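TRNA delta(2)-isopentenylpyrophosphate transferase (Staphylococcus epidermidis ATCC 12228, PDB 3D3Q) probably transfers a dimethylallyl group from dimethylallyl diphosphate to adenine 37 of tRNAs that read codons beginning with uridine. Local coordinates at residues 76-89 with 106-118. Numbering follows the deposited sequence.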
ATOM      1  N   PHE A  76     -11.027  13.099  -7.450  1.00 42.25           N
ATOM      2  CA  PHE A  76      -9.905  12.934  -6.557  1.00 42.63           C
ATOM      3  C   PHE A  76      -8.679  12.532  -7.360  1.00 44.28           C
ATOM      4  O   PHE A  76      -8.799  12.102  -8.513  1.00 44.93           O
ATOM      5  CB  PHE A  76     -10.227  11.887  -5.499  1.00 41.10           C
ATOM      6  CG  PHE A  76      -9.445  12.058  -4.242  1.00 40.73           C
ATOM      7  CD1 PHE A  76      -9.539  13.235  -3.511  1.00 40.57           C
ATOM      8  CD2 PHE A  76      -8.580  11.067  -3.803  1.00 40.81           C
ATOM      9  CE1 PHE A  76      -8.783  13.427  -2.352  1.00 40.33           C
ATOM     10  CE2 PHE A  76      -7.818  11.248  -2.642  1.00 40.80           C
ATOM     11  CZ  PHE A  76      -7.921  12.436  -1.920  1.00 39.45           C
ATOM     12  N   SER A  77      -7.503  12.667  -6.753  1.00 44.42           N
ATOM     13  CA  SER A  77      -6.266  12.350  -7.450  1.00 44.38           C
ATOM     14  C   SER A  77      -5.076  12.266  -6.509  1.00 44.19           C
ATOM     15  O   SER A  77      -5.131  12.719  -5.370  1.00 43.90           O
ATOM     16  CB  SER A  77      -5.975  13.435  -8.472  1.00 45.47           C
ATOM     17  OG  SER A  77      -5.681  14.656  -7.795  1.00 47.33           O
ATOM     18  N   ALA A  78      -3.987  11.695  -7.003  1.00 42.68           N
ATOM     19  CA  ALA A  78      -2.794  11.582  -6.197  1.00 42.21           C
ATOM     20  C   ALA A  78      -2.375  12.943  -5.592  1.00 43.10           C
ATOM     21  O   ALA A  78      -2.115  13.017  -4.399  1.00 42.31           O
ATOM     22  CB  ALA A  78      -1.653  10.981  -7.025  1.00 41.89           C
ATOM     23  N   TYR A  79      -2.319  14.021  -6.380  1.00 44.68           N
ATOM     24  CA  TYR A  79      -1.912  15.305  -5.810  1.00 46.27           C
ATOM     25  C   TYR A  79      -2.969  15.868  -4.880  1.00 44.55           C
ATOM     26  O   TYR A  79      -2.643  16.429  -3.833  1.00 43.90           O
ATOM     27  CB  TYR A  79      -1.581  16.353  -6.893  1.00 52.71           C
ATOM     28  CG  TYR A  79      -1.268  17.753  -6.339  1.00 58.76           C
ATOM     29  CD1 TYR A  79      -2.191  18.805  -6.481  1.00 61.33           C
ATOM     30  CD2 TYR A  79      -0.074  18.012  -5.635  1.00 60.40           C
ATOM     31  CE1 TYR A  79      -1.941  20.082  -5.933  1.00 63.02           C
ATOM     32  CE2 TYR A  79       0.188  19.289  -5.077  1.00 62.10           C
ATOM     33  CZ  TYR A  79      -0.750  20.315  -5.230  1.00 63.41           C
ATOM     34  OH  TYR A  79      -0.515  21.572  -4.690  1.00 62.92           O
ATOM     35  N   GLU A  80      -4.233  15.727  -5.253  1.00 42.75           N
ATOM     36  CA  GLU A  80      -5.305  16.233  -4.406  1.00 41.93           C
ATOM     37  C   GLU A  80      -5.064  15.708  -2.984  1.00 40.72           C
ATOM     38  O   GLU A  80      -5.155  16.458  -2.012  1.00 41.10           O
ATOM     39  CB  GLU A  80      -6.672  15.775  -4.951  1.00 41.99           C
ATOM     40  CG  GLU A  80      -7.881  16.258  -4.151  1.00 43.40           C
ATOM     41  CD  GLU A  80      -7.876  17.756  -3.869  1.00 44.68           C
ATOM     42  OE1 GLU A  80      -8.827  18.226  -3.203  1.00 44.88           O
ATOM     43  OE2 GLU A  80      -6.939  18.465  -4.306  1.00 44.63           O
ATOM     44  N   PHE A  81      -4.714  14.425  -2.891  1.00 38.87           N
ATOM     45  CA  PHE A  81      -4.428  13.746  -1.622  1.00 36.19           C
ATOM     46  C   PHE A  81      -3.200  14.367  -0.954  1.00 36.54           C
ATOM     47  O   PHE A  81      -3.171  14.566   0.263  1.00 35.85           O
ATOM     48  CB  PHE A  81      -4.204  12.242  -1.890  1.00 33.12           C
ATOM     49  CG  PHE A  81      -3.487  11.512  -0.778  1.00 30.51           C
ATOM     50  CD1 PHE A  81      -4.042  11.421   0.487  1.00 29.09           C
ATOM     51  CD2 PHE A  81      -2.236  10.944  -0.995  1.00 30.08           C
ATOM     52  CE1 PHE A  81      -3.365  10.789   1.514  1.00 28.28           C
ATOM     53  CE2 PHE A  81      -1.553  10.308   0.033  1.00 28.60           C
ATOM     54  CZ  PHE A  81      -2.118  10.234   1.286  1.00 27.92           C
ATOM     55  N   LYS A  82      -2.192  14.681  -1.764  1.00 37.42           N
ATOM     56  CA  LYS A  82      -0.950  15.278  -1.267  1.00 38.62           C
ATOM     57  C   LYS A  82      -1.175  16.669  -0.668  1.00 38.47           C
ATOM     58  O   LYS A  82      -0.661  16.988   0.406  1.00 36.19           O
ATOM     59  CB  LYS A  82       0.083  15.368  -2.401  1.00 39.34           C
ATOM     60  CG  LYS A  82       1.427  15.924  -1.978  1.00 38.40           C
ATOM     61  CD  LYS A  82       2.354  16.080  -3.163  1.00 39.39           C
ATOM     62  CE  LYS A  82       3.630  16.791  -2.736  1.00 41.17           C
ATOM     63  NZ  LYS A  82       4.770  16.585  -3.685  1.00 42.70           N
ATOM     64  N   LYS A  83      -1.947  17.488  -1.371  1.00 39.75           N
ATOM     65  CA  LYS A  83      -2.236  18.836  -0.908  1.00 40.53           C
ATOM     66  C   LYS A  83      -2.901  18.801   0.458  1.00 40.76           C
ATOM     67  O   LYS A  83      -2.466  19.499   1.382  1.00 41.80           O
ATOM     68  CB  LYS A  83      -3.142  19.561  -1.908  1.00 40.74           C
ATOM     69  CG  LYS A  83      -3.501  20.962  -1.474  1.00 42.46           C
ATOM     70  CD  LYS A  83      -4.327  21.702  -2.509  1.00 45.99           C
ATOM     71  CE  LYS A  83      -4.466  23.174  -2.111  1.00 48.24           C
ATOM     72  NZ  LYS A  83      -5.224  23.992  -3.106  1.00 50.23           N
ATOM     73  N   ARG A  84      -3.952  17.982   0.581  1.00 40.35           N
ATOM     74  CA  ARG A  84      -4.717  17.831   1.842  1.00 39.35           C
ATOM     75  C   ARG A  84      -3.932  17.110   2.941  1.00 37.92           C
ATOM     76  O   ARG A  84      -3.999  17.492   4.105  1.00 36.85           O
ATOM     77  CB  ARG A  84      -6.029  17.066   1.605  1.00 36.67           C
ATOM     78  CG  ARG A  84      -6.937  17.684   0.582  1.00 36.15           C
ATOM     79  CD  ARG A  84      -8.325  17.063   0.626  1.00 38.44           C
ATOM     80  NE  ARG A  84      -9.151  17.556  -0.474  1.00 40.06           N
ATOM     81  CZ  ARG A  84     -10.380  18.046  -0.341  1.00 40.78           C
ATOM     82  NH1 ARG A  84     -10.952  18.113   0.858  1.00 40.28           N
ATOM     83  NH2 ARG A  84     -11.029  18.483  -1.415  1.00 41.15           N
ATOM     84  N   ALA A  85      -3.201  16.067   2.559  1.00 37.30           N
ATOM     85  CA  ALA A  85      -2.412  15.323   3.514  1.00 38.07           C
ATOM     86  C   ALA A  85      -1.277  16.172   4.105  1.00 38.96           C
ATOM     87  O   ALA A  85      -1.051  16.130   5.308  1.00 38.84           O
ATOM     88  CB  ALA A  85      -1.861  14.058   2.869  1.00 37.62           C
ATOM     89  N   GLU A  86      -0.575  16.951   3.280  1.00 40.01           N
ATOM     90  CA  GLU A  86       0.524  17.782   3.785  1.00 40.70           C
ATOM     91  C   GLU A  86       0.042  18.765   4.835  1.00 39.19           C
ATOM     92  O   GLU A  86       0.740  19.027   5.808  1.00 37.95           O
ATOM     93  CB  GLU A  86       1.209  18.570   2.654  1.00 43.09           C
ATOM     94  CG  GLU A  86       1.841  17.717   1.558  1.00 48.93           C
ATOM     95  CD  GLU A  86       2.586  18.532   0.500  1.00 52.55           C
ATOM     96  OE1 GLU A  86       3.674  19.067   0.813  1.00 56.38           O
ATOM     97  OE2 GLU A  86       2.085  18.652  -0.646  1.00 54.39           O
ATOM     98  N   LYS A  87      -1.149  19.315   4.642  1.00 38.58           N
ATOM     99  CA  LYS A  87      -1.672  20.264   5.607  1.00 38.74           C
ATOM    100  C   LYS A  87      -1.962  19.549   6.928  1.00 37.94           C
ATOM    101  O   LYS A  87      -1.545  20.015   7.983  1.00 37.92           O
ATOM    102  CB  LYS A  87      -2.935  20.940   5.060  1.00 40.10           C
ATOM    103  CG  LYS A  87      -2.700  21.758   3.787  1.00 40.60           C
ATOM    104  CD  LYS A  87      -4.019  22.161   3.125  1.00 42.69           C
ATOM    105  CE  LYS A  87      -3.796  22.903   1.793  1.00 42.87           C
ATOM    106  NZ  LYS A  87      -5.055  23.101   0.989  1.00 39.82           N
ATOM    107  N   TYR A  88      -2.651  18.411   6.863  1.00 36.95           N
ATOM    108  CA  TYR A  88      -2.976  17.643   8.061  1.00 37.15           C
ATOM    109  C   TYR A  88      -1.715  17.157   8.791  1.00 37.80           C
ATOM    110  O   TYR A  88      -1.630  17.191  10.020  1.00 37.94           O
ATOM    111  CB  TYR A  88      -3.866  16.436   7.718  1.00 37.25           C
ATOM    112  CG  TYR A  88      -5.323  16.755   7.398  1.00 39.23           C
ATOM    113  CD1 TYR A  88      -5.841  16.534   6.113  1.00 41.10           C
ATOM    114  CD2 TYR A  88      -6.201  17.216   8.390  1.00 38.28           C
ATOM    115  CE1 TYR A  88      -7.193  16.754   5.823  1.00 41.52           C
ATOM    116  CE2 TYR A  88      -7.561  17.440   8.109  1.00 38.86           C
ATOM    117  CZ  TYR A  88      -8.045  17.204   6.824  1.00 41.28           C
ATOM    118  OH  TYR A  88      -9.374  17.416   6.525  1.00 40.69           O
ATOM    119  N   ILE A  89      -0.726  16.705   8.040  1.00 37.05           N
ATOM    120  CA  ILE A  89       0.497  16.241   8.660  1.00 36.98           C
ATOM    121  C   ILE A  89       1.162  17.368   9.467  1.00 37.79           C
ATOM    122  O   ILE A  89       1.801  17.101  10.485  1.00 37.75           O
ATOM    123  CB  ILE A  89       1.484  15.691   7.595  1.00 35.57           C
ATOM    124  CG1 ILE A  89       0.873  14.454   6.921  1.00 33.73           C
ATOM    125  CG2 ILE A  89       2.816  15.361   8.239  1.00 33.51           C
ATOM    126  CD1 ILE A  89       1.686  13.897   5.769  1.00 30.08           C
ATOM    127  N   GLY A 106       0.782   2.905  -4.242  1.00 38.11           N
ATOM    128  CA  GLY A 106       2.122   3.348  -4.580  1.00 37.56           C
ATOM    129  C   GLY A 106       2.161   4.807  -5.007  1.00 37.63           C
ATOM    130  O   GLY A 106       2.895   5.603  -4.428  1.00 35.90           O
ATOM    131  N   LEU A 107       1.379   5.170  -6.018  1.00 38.20           N
ATOM    132  CA  LEU A 107       1.371   6.552  -6.459  1.00 39.43           C
ATOM    133  C   LEU A 107       1.115   7.493  -5.290  1.00 39.89           C
ATOM    134  O   LEU A 107       1.999   8.254  -4.910  1.00 41.10           O
ATOM    135  CB  LEU A 107       0.312   6.784  -7.535  1.00 41.15           C
ATOM    136  CG  LEU A 107       0.709   6.626  -9.011  1.00 41.69           C
ATOM    137  CD1 LEU A 107      -0.558   6.748  -9.855  1.00 42.07           C
ATOM    138  CD2 LEU A 107       1.726   7.689  -9.418  1.00 41.61           C
ATOM    139  N   TYR A 108      -0.081   7.423  -4.708  1.00 39.43           N
ATOM    140  CA  TYR A 108      -0.452   8.279  -3.584  1.00 38.14           C
ATOM    141  C   TYR A 108       0.584   8.352  -2.480  1.00 37.73           C
ATOM    142  O   TYR A 108       0.754   9.394  -1.866  1.00 37.59           O
ATOM    143  CB  TYR A 108      -1.773   7.821  -2.967  1.00 40.80           C
ATOM    144  CG  TYR A 108      -2.981   8.025  -3.843  1.00 43.04           C
ATOM    145  CD1 TYR A 108      -3.991   8.905  -3.461  1.00 42.95           C
ATOM    146  CD2 TYR A 108      -3.115   7.334  -5.056  1.00 44.06           C
ATOM    147  CE1 TYR A 108      -5.110   9.103  -4.263  1.00 45.65           C
ATOM    148  CE2 TYR A 108      -4.230   7.520  -5.873  1.00 46.23           C
ATOM    149  CZ  TYR A 108      -5.228   8.412  -5.467  1.00 47.17           C
ATOM    150  OH  TYR A 108      -6.337   8.616  -6.266  1.00 48.96           O
ATOM    151  N   ILE A 109       1.271   7.250  -2.217  1.00 38.17           N
ATOM    152  CA  ILE A 109       2.253   7.252  -1.158  1.00 39.47           C
ATOM    153  C   ILE A 109       3.582   7.876  -1.537  1.00 40.68           C
ATOM    154  O   ILE A 109       4.119   8.680  -0.782  1.00 42.01           O
ATOM    155  CB  ILE A 109       2.490   5.842  -0.628  1.00 39.28           C
ATOM    156  CG1 ILE A 109       1.189   5.288  -0.074  1.00 41.80           C
ATOM    157  CG2 ILE A 109       3.534   5.863   0.473  1.00 39.71           C
ATOM    158  CD1 ILE A 109       0.561   6.156   1.021  1.00 43.04           C
ATOM    159  N   GLN A 110       4.131   7.522  -2.691  1.00 41.74           N
ATOM    160  CA  GLN A 110       5.404   8.116  -3.060  1.00 42.65           C
ATOM    161  C   GLN A 110       5.234   9.594  -3.403  1.00 42.85           C
ATOM    162  O   GLN A 110       6.083  10.431  -3.071  1.00 43.03           O
ATOM    163  CB  GLN A 110       6.062   7.362  -4.227  1.00 43.38           C
ATOM    164  CG  GLN A 110       5.577   7.714  -5.615  1.00 43.67           C
ATOM    165  CD  GLN A 110       6.559   7.259  -6.691  1.00 44.36           C
ATOM    166  OE1 GLN A 110       6.284   7.378  -7.886  1.00 44.31           O
ATOM    167  NE2 GLN A 110       7.715   6.740  -6.266  1.00 43.98           N
ATOM    168  N   SER A 111       4.123   9.927  -4.043  1.00 42.96           N
ATOM    169  CA  SER A 111       3.867  11.314  -4.415  1.00 43.29           C
ATOM    170  C   SER A 111       3.912  12.188  -3.166  1.00 43.63           C
ATOM    171  O   SER A 111       4.313  13.353  -3.218  1.00 43.24           O
ATOM    172  CB  SER A 111       2.501  11.425  -5.106  1.00 41.83           C
ATOM    173  OG  SER A 111       2.421  10.547  -6.216  1.00 38.04           O
ATOM    174  N   LEU A 112       3.518  11.597  -2.043  1.00 42.94           N
ATOM    175  CA  LEU A 112       3.496  12.285  -0.755  1.00 43.24           C
ATOM    176  C   LEU A 112       4.828  12.245  -0.030  1.00 42.84           C
ATOM    177  O   LEU A 112       5.151  13.144   0.742  1.00 43.39           O
ATOM    178  CB  LEU A 112       2.427  11.658   0.155  1.00 42.95           C
ATOM    179  CG  LEU A 112       2.440  12.005   1.649  1.00 41.60           C
ATOM    180  CD1 LEU A 112       2.247  13.505   1.868  1.00 40.14           C
ATOM    181  CD2 LEU A 112       1.353  11.213   2.334  1.00 40.07           C
ATOM    182  N   LEU A 113       5.597  11.195  -0.269  1.00 42.94           N
ATOM    183  CA  LEU A 113       6.876  11.051   0.407  1.00 43.87           C
ATOM    184  C   LEU A 113       8.031  11.783  -0.263  1.00 43.65           C
ATOM    185  O   LEU A 113       8.886  12.347   0.415  1.00 43.18           O
ATOM    186  CB  LEU A 113       7.220   9.565   0.544  1.00 44.22           C
ATOM    187  CG  LEU A 113       6.196   8.761   1.353  1.00 45.40           C
ATOM    188  CD1 LEU A 113       6.571   7.297   1.336  1.00 45.75           C
ATOM    189  CD2 LEU A 113       6.144   9.287   2.781  1.00 45.87           C
ATOM    190  N   TYR A 114       8.034  11.801  -1.589  1.00 43.62           N
ATOM    191  CA  TYR A 114       9.114  12.422  -2.338  1.00 43.89           C
ATOM    192  C   TYR A 114       8.665  13.537  -3.253  1.00 45.49           C
ATOM    193  O   TYR A 114       7.568  13.493  -3.792  1.00 47.98           O
ATOM    194  CB  TYR A 114       9.807  11.353  -3.177  1.00 43.38           C
ATOM    195  CG  TYR A 114      10.122  10.102  -2.395  1.00 40.83           C
ATOM    196  CD1 TYR A 114      10.923  10.168  -1.268  1.00 39.48           C
ATOM    197  CD2 TYR A 114       9.613   8.859  -2.779  1.00 40.02           C
ATOM    198  CE1 TYR A 114      11.216   9.044  -0.533  1.00 40.57           C
ATOM    199  CE2 TYR A 114       9.903   7.711  -2.048  1.00 40.05           C
ATOM    200  CZ  TYR A 114      10.714   7.822  -0.916  1.00 40.06           C
ATOM    201  OH  TYR A 114      11.043   6.736  -0.151  1.00 39.18           O
ATOM    202  N   ASN A 115       9.525  14.529  -3.445  1.00 47.91           N
ATOM    203  CA  ASN A 115       9.206  15.636  -4.328  1.00 49.56           C
ATOM    204  C   ASN A 115       9.815  15.474  -5.698  1.00 50.49           C
ATOM    205  O   ASN A 115      10.527  16.360  -6.151  1.00 50.90           O
ATOM    206  CB  ASN A 115       9.720  16.934  -3.750  1.00 49.54           C
ATOM    207  CG  ASN A 115       8.723  17.596  -2.876  1.00 51.39           C
ATOM    208  OD1 ASN A 115       8.956  18.702  -2.406  1.00 52.45           O
ATOM    209  ND2 ASN A 115       7.587  16.930  -2.642  1.00 52.07           N
ATOM    210  N   TYR A 116       9.549  14.356  -6.359  1.00 52.16           N
ATOM    211  CA  TYR A 116      10.106  14.139  -7.683  1.00 56.16           C
ATOM    212  C   TYR A 116       9.079  13.465  -8.577  1.00 57.51           C
ATOM    213  O   TYR A 116       8.162  12.795  -8.092  1.00 57.90           O
ATOM    214  CB  TYR A 116      11.417  13.304  -7.604  1.00 57.14           C
ATOM    215  CG  TYR A 116      11.262  11.774  -7.666  1.00 59.54           C
ATOM    216  CD1 TYR A 116      11.173  11.094  -8.896  1.00 59.56           C
ATOM    217  CD2 TYR A 116      11.157  11.002  -6.486  1.00 60.05           C
ATOM    218  CE1 TYR A 116      10.973   9.695  -8.940  1.00 58.58           C
ATOM    219  CE2 TYR A 116      10.961   9.604  -6.533  1.00 57.31           C
ATOM    220  CZ  TYR A 116      10.867   8.973  -7.760  1.00 56.66           C
ATOM    221  OH  TYR A 116      10.631   7.632  -7.809  1.00 56.07           O
ATOM    222  N   ALA A 117       9.222  13.667  -9.884  1.00 59.33           N
ATOM    223  CA  ALA A 117       8.316  13.075 -10.855  1.00 61.96           C
ATOM    224  C   ALA A 117       8.783  11.657 -11.146  1.00 63.97           C
ATOM    225  O   ALA A 117       9.926  11.451 -11.554  1.00 63.35           O
ATOM    226  CB  ALA A 117       8.309  13.904 -12.132  1.00 62.78           C
ATOM    227  N   PHE A 118       7.896  10.689 -10.920  1.00 67.23           N
ATOM    228  CA  PHE A 118       8.204   9.281 -11.149  1.00 70.32           C
ATOM    229  C   PHE A 118       8.555   9.022 -12.600  1.00 71.08           C
ATOM    230  O   PHE A 118       8.699   9.945 -13.404  1.00 71.17           O
ATOM    231  CB  PHE A 118       7.005   8.375 -10.782  1.00 74.02           C
ATOM    232  CG  PHE A 118       5.986   8.176 -11.913  1.00 77.34           C
ATOM    233  CD1 PHE A 118       5.473   6.900 -12.194  1.00 78.30           C
ATOM    234  CD2 PHE A 118       5.506   9.262 -12.664  1.00 78.41           C
ATOM    235  CE1 PHE A 118       4.500   6.706 -13.197  1.00 78.28           C
ATOM    236  CE2 PHE A 118       4.530   9.076 -13.671  1.00 78.08           C
ATOM    237  CZ  PHE A 118       4.026   7.796 -13.937  1.00 77.26           C
TER
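Tyr108 lays its ring against the first turn of helix 78-94, an aromatic packed on a helix start. Ala78 CA stands over the centre of one face, 3.9 Å from the ring centroid, in a CH-pi contact, while Phe76 CE2 meets the ring at its edge, in plane, 3.8 Å from Tyr108 CE1. Phe81 lies obliquely to it, the two ring planes at 43°, with Phe81 CD2 3.6 Å from Tyr108 CD1. One turn on, Leu112 is a knob in a hole formed by Phe81, Ala85, Glu86 and Ile89. Its CG lies anti to the backbone N (chi1 166°), which carries the branched end across to helix 78-94, where CD2 packs on Phe81 CZ at 3.8 Å and CD1 meets Ile89 CD1 tip to tip at 4.0 Å. Lys82 closes the solvent-facing flank, its extended chain alongside the last turn of helix 106-113, ending in a weak hydrogen bond from NZ to Ser111 O (3.3 Å). The axes of segments 78-89 and 106-113 cross at -45°, 8.9 Å apart at their closest. Beyond them, Ile89 rests on Ile36 of strand 33-37. Strand 98-102 links the two in a parallel alpha/beta fold of the P-loop NTPase type, with Tyr108 beside Thr105, a probable tRNA-contacting site.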